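Side-chain contacts in odorant-binding protein 47 (Anopheles gambiae, PDB 3PM2), which binds hydrophobic odorants and is thought to help carry them through the aqueous fluid around olfactory sensory dendrites: residues 157-160 against 161-164; 35-38 against 39-42. All coordinates share one frame; numbering follows the deposited sequence.

How the interactions relate
Both interactions are local, each lying within one helix and joining residues about a turn apart; their centres are about 25 Å apart and their nearest atoms about 13 Å, so they do not touch. Interaction 1 is the start of helix 158-167, where an asparagine cap and an unbroken run of backbone bonds lead into a turn with two buried side chains, one of them a disulfide cysteine. Interaction 2 lies within helix 27-44, mostly at the surface, with T41 buried. Two waters replace missing backbone bonds at its kink, and its side chains meet through a threonine hydroxyl, a tryptophan-glutamine pair and an aliphatic I38-K42 touch, without the approach of opposite charges found between D159 and K162.

Interaction 1 of 2, residues 157-160 against 161-164; sequences NDDC and NKLK
Four successive i to i+4 backbone bonds join 157-160 to 161-164: N161 N to N157 O at 3.0 Å, K162 N to D158 O, L163 N to D159 O, and K164 N to C160 O at 2.9 Å. The first donor lies in the carbonyl plane of its acceptor; the other three are tilted from theirs by 24 to 30°, a regular helical start. N157 supplies the capping group before the first turn. Its chi1 of 66° and nearly flat chi2 fold the side-chain amide back over the helix start, where OD1 accepts from C160 N at 3.0 Å; this donor too is tilted from the amide plane. One residue thus serves the opening turn twice, through its side-chain oxygen and through its backbone O.

Among the charged side chains, K162 has CG beside its own backbone N and an extended chain beyond, which runs back toward the helix start. Its CG passes D158 O at 3.4 Å, and its NZ ends 4.2 Å from D159 OD1. That spacing, with the two side chains crossing at a slant, exceeds a salt bridge, although the opposite charges probably still attract. The D159 carboxylate sits in the first turn, where negative charge would be expected to suit the helix dipole. D159 also touches K13, and K162 touches P10, which places the pair against the N-terminal loop.

L163, also buried, has its CG 3.6 Å from D159 O, the carbonyl to which its own N is bonded. C160, buried, is held by the disulfide from its SG to C18 SG, and its side chain also touches K13 and F154. The whole is a classic asparagine N-cap, here opening a helix that a disulfide ties to the N-terminal region of this C-plus odorant-binding protein.

Interaction 2 of 2, residues 35-38 against 39-42; sequences SKWI and GQTK
A chi1 of -58° sets the T41 hydroxyl beside its own backbone N, and from there OG1 donates to W37 O at 2.8 Å. The same carbonyl receives T41 N at 3.0 Å, nearly along the C=O axis, whereas the hydroxyl comes from above the carbonyl plane, 50° out of it, and so off the lone-pair direction. Two donors from one residue therefore grip W37 O. Next along, K42 N bonds to I38 O.

The preceding turn lacks two of its direct bonds: neither G39 N nor Q40 N bonds to the carbonyl four residues earlier, and the helix kinks. Water fills both places. One molecule donates to S35 O and accepts from G39 N at 2.9 Å; a second accepts from Q40 N and donates, over a longer 3.3 Å, to K36 O.

Q40 starts with its CG between its backbone N and carbonyl carbon, and bends at chi2, which lays its amide alongside the six-membered ring of W37. CD meets CE3 at 3.7 Å, with amide and ring planes 66° apart. The amide is held from beyond, its OE1 accepting from Q128 N. Elsewhere on the turn, the CG1 of I38 passes 4.1 Å from K42 CE, a loose aliphatic contact.

In the fold, W37, Q40 and T41 face helix 55-63: W37 and Q40 touch C55, and W37 and T41 touch V56. The kinked turn of helix 27-44 thus packs against helix 55-63 through these three side chains and against the loop at Q128 through W37 and Q40, and touches the C-terminal L173 through I38.

Interaction 1 of 2, residues 157-160 against 161-164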
loop_
_atom_site.group_PDB
_atom_site.type_symbol
_atom_site.label_atom_id
_atom_site.label_comp_id
_atom_site.label_asym_id
_atom_site.label_seq_id
_atom_site.Cartn_x
_atom_site.Cartn_y
_atom_site.Cartn_z
ATOM N N ASN A 157 3.712 19.791 11.247
ATOM C CA ASN A 157 4.265 20.881 10.440
ATOM C C ASN A 157 3.575 20.909 9.075
ATOM O O ASN A 157 2.824 19.987 8.757
ATOM C CB ASN A 157 5.811 20.832 10.341
ATOM C CG ASN A 157 6.425 19.667 9.614
ATOM O OD1 ASN A 157 5.752 18.859 9.004
ATOM N ND2 ASN A 157 7.743 19.602 9.593
ATOM N N ASP A 158 3.793 21.979 8.299
ATOM C CA ASP A 158 3.201 22.171 6.973
ATOM C C ASP A 158 3.465 21.046 6.007
ATOM O O ASP A 158 2.548 20.653 5.273
ATOM C CB ASP A 158 3.679 23.508 6.353
ATOM C CG ASP A 158 3.064 24.744 6.979
ATOM O OD1 ASP A 158 2.121 24.595 7.787
ATOM O OD2 ASP A 158 3.520 25.868 6.653
ATOM N N ASP A 159 4.711 20.545 5.968
ATOM C CA ASP A 159 5.078 19.480 5.041
ATOM C C ASP A 159 4.382 18.163 5.352
ATOM O O ASP A 159 3.955 17.456 4.430
ATOM C CB ASP A 159 6.589 19.313 4.996
ATOM C CG ASP A 159 7.300 20.366 4.172
ATOM O OD1 ASP A 159 6.625 21.314 3.692
ATOM O OD2 ASP A 159 8.522 20.258 4.021
ATOM N N CYS A 160 4.242 17.853 6.649
ATOM C CA CYS A 160 3.537 16.642 7.058
ATOM C C CYS A 160 2.038 16.804 6.893
ATOM O O CYS A 160 1.374 15.812 6.665
ATOM C CB CYS A 160 3.926 16.227 8.474
ATOM S SG CYS A 160 5.641 15.648 8.612
ATOM N N ASN A 161 1.497 18.050 6.969
ATOM C CA ASN A 161 0.071 18.301 6.678
ATOM C C ASN A 161 -0.159 17.965 5.185
ATOM O O ASN A 161 -1.169 17.343 4.850
ATOM C CB ASN A 161 -0.359 19.754 6.943
ATOM C CG ASN A 161 -1.845 19.960 6.737
ATOM O OD1 ASN A 161 -2.686 19.188 7.203
ATOM N ND2 ASN A 161 -2.208 20.950 5.970
ATOM N N LYS A 162 0.789 18.373 4.309
ATOM C CA LYS A 162 0.713 18.087 2.854
ATOM C C LYS A 162 0.749 16.576 2.586
ATOM O O LYS A 162 -0.028 16.065 1.769
ATOM C CB LYS A 162 1.821 18.817 2.097
ATOM C CG LYS A 162 1.592 20.334 2.030
ATOM C CD LYS A 162 2.749 21.033 1.360
ATOM C CE LYS A 162 2.691 22.526 1.577
ATOM N NZ LYS A 162 3.939 23.185 1.117
ATOM N N LEU A 163 1.628 15.857 3.292
ATOM C CA LEU A 163 1.700 14.414 3.166
ATOM C C LEU A 163 0.434 13.736 3.723
ATOM O O LEU A 163 -0.011 12.738 3.150
ATOM C CB LEU A 163 2.978 13.831 3.783
ATOM C CG LEU A 163 4.332 14.171 3.117
ATOM C CD1 LEU A 163 5.437 13.318 3.726
ATOM C CD2 LEU A 163 4.298 13.973 1.585
ATOM N N LYS A 164 -0.162 14.293 4.806
ATOM C CA LYS A 164 -1.413 13.771 5.378
ATOM C C LYS A 164 -2.515 13.909 4.294
ATOM O O LYS A 164 -3.245 12.952 4.037
ATOM C CB LYS A 164 -1.788 14.558 6.646
ATOM C CG LYS A 164 -3.166 14.263 7.212
ATOM C CD LYS A 164 -3.585 15.291 8.281
ATOM C CE LYS A 164 -5.066 15.220 8.559
ATOM N NZ LYS A 164 -5.463 16.085 9.706
#

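Interaction 2 of 2, residues 35-38 against 39-42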
loop_
_atom_site.group_PDB
_atom_site.type_symbol
_atom_site.label_atom_id
_atom_site.label_comp_id
_atom_site.label_asym_id
_atom_site.label_seq_id
_atom_site.Cartn_x
_atom_site.Cartn_y
_atom_site.Cartn_z
ATOM N N SER A 35 11.842 -0.084 -7.459
ATOM C CA SER A 35 12.695 0.135 -8.635
ATOM C C SER A 35 12.249 -0.728 -9.856
ATOM O O SER A 35 12.162 -0.237 -10.988
ATOM C CB SER A 35 14.156 -0.138 -8.264
ATOM O OG SER A 35 15.027 0.065 -9.368
ATOM N N LYS A 36 11.927 -2.005 -9.599
ATOM C CA LYS A 36 11.533 -2.947 -10.653
ATOM C C LYS A 36 10.237 -2.568 -11.374
ATOM O O LYS A 36 10.181 -2.683 -12.607
ATOM C CB LYS A 36 11.378 -4.349 -10.042
ATOM C CG LYS A 36 11.338 -5.460 -11.072
ATOM C CD LYS A 36 11.229 -6.800 -10.379
ATOM C CE LYS A 36 11.178 -7.942 -11.357
ATOM N NZ LYS A 36 10.627 -9.168 -10.716
ATOM N N TRP A 37 9.215 -2.129 -10.611
ATOM C CA TRP A 37 7.856 -1.912 -11.111
ATOM C C TRP A 37 7.277 -0.518 -11.113
ATOM O O TRP A 37 6.182 -0.346 -11.660
ATOM C CB TRP A 37 6.894 -2.855 -10.382
ATOM C CG TRP A 37 7.208 -4.315 -10.546
ATOM C CD1 TRP A 37 7.685 -5.165 -9.594
ATOM C CD2 TRP A 37 7.084 -5.083 -11.744
ATOM N NE1 TRP A 37 7.816 -6.430 -10.114
ATOM C CE2 TRP A 37 7.416 -6.416 -11.422
ATOM C CE3 TRP A 37 6.632 -4.790 -13.043
ATOM C CZ2 TRP A 37 7.371 -7.444 -12.367
ATOM C CZ3 TRP A 37 6.615 -5.804 -13.984
ATOM C CH2 TRP A 37 6.965 -7.115 -13.639
ATOM N N ILE A 38 7.965 0.488 -10.544
ATOM C CA ILE A 38 7.383 1.850 -10.524
ATOM C C ILE A 38 7.031 2.420 -11.917
ATOM O O ILE A 38 6.018 3.091 -12.061
ATOM C CB ILE A 38 8.202 2.849 -9.648
ATOM C CG1 ILE A 38 7.416 4.163 -9.369
ATOM C CG2 ILE A 38 9.590 3.122 -10.252
ATOM C CD1 ILE A 38 6.137 4.001 -8.569
ATOM N N GLY A 39 7.858 2.101 -12.906
ATOM C CA GLY A 39 7.719 2.561 -14.281
ATOM C C GLY A 39 6.356 2.209 -14.838
ATOM O O GLY A 39 5.573 3.088 -15.221
ATOM N N GLN A 40 6.041 0.925 -14.818
ATOM C CA GLN A 40 4.749 0.481 -15.305
ATOM C C GLN A 40 3.630 0.874 -14.343
ATOM O O GLN A 40 2.522 1.111 -14.808
ATOM C CB GLN A 40 4.737 -0.999 -15.731
ATOM C CG GLN A 40 4.677 -2.029 -14.614
ATOM C CD GLN A 40 3.922 -3.262 -15.092
ATOM O OE1 GLN A 40 4.186 -3.810 -16.187
ATOM N NE2 GLN A 40 2.976 -3.747 -14.278
ATOM N N THR A 41 3.901 0.951 -13.024
ATOM C CA THR A 41 2.853 1.359 -12.073
ATOM C C THR A 41 2.334 2.774 -12.409
ATOM O O THR A 41 1.117 3.014 -12.446
ATOM C CB THR A 41 3.287 1.123 -10.630
ATOM O OG1 THR A 41 3.591 -0.273 -10.500
ATOM C CG2 THR A 41 2.198 1.502 -9.611
ATOM N N LYS A 42 3.262 3.685 -12.692
ATOM C CA LYS A 42 2.928 5.080 -13.067
ATOM C C LYS A 42 2.155 5.086 -14.372
ATOM O O LYS A 42 1.170 5.815 -14.477
ATOM C CB LYS A 42 4.189 5.945 -13.138
ATOM C CG LYS A 42 4.744 6.225 -11.740
ATOM C CD LYS A 42 5.924 7.152 -11.762
ATOM C CE LYS A 42 6.062 7.835 -10.431
ATOM N NZ LYS A 42 7.318 8.638 -10.366
HETATM O O HOH W 1 10.328 0.609 -13.001
HETATM O O HOH W 2 8.259 -0.999 -14.638
#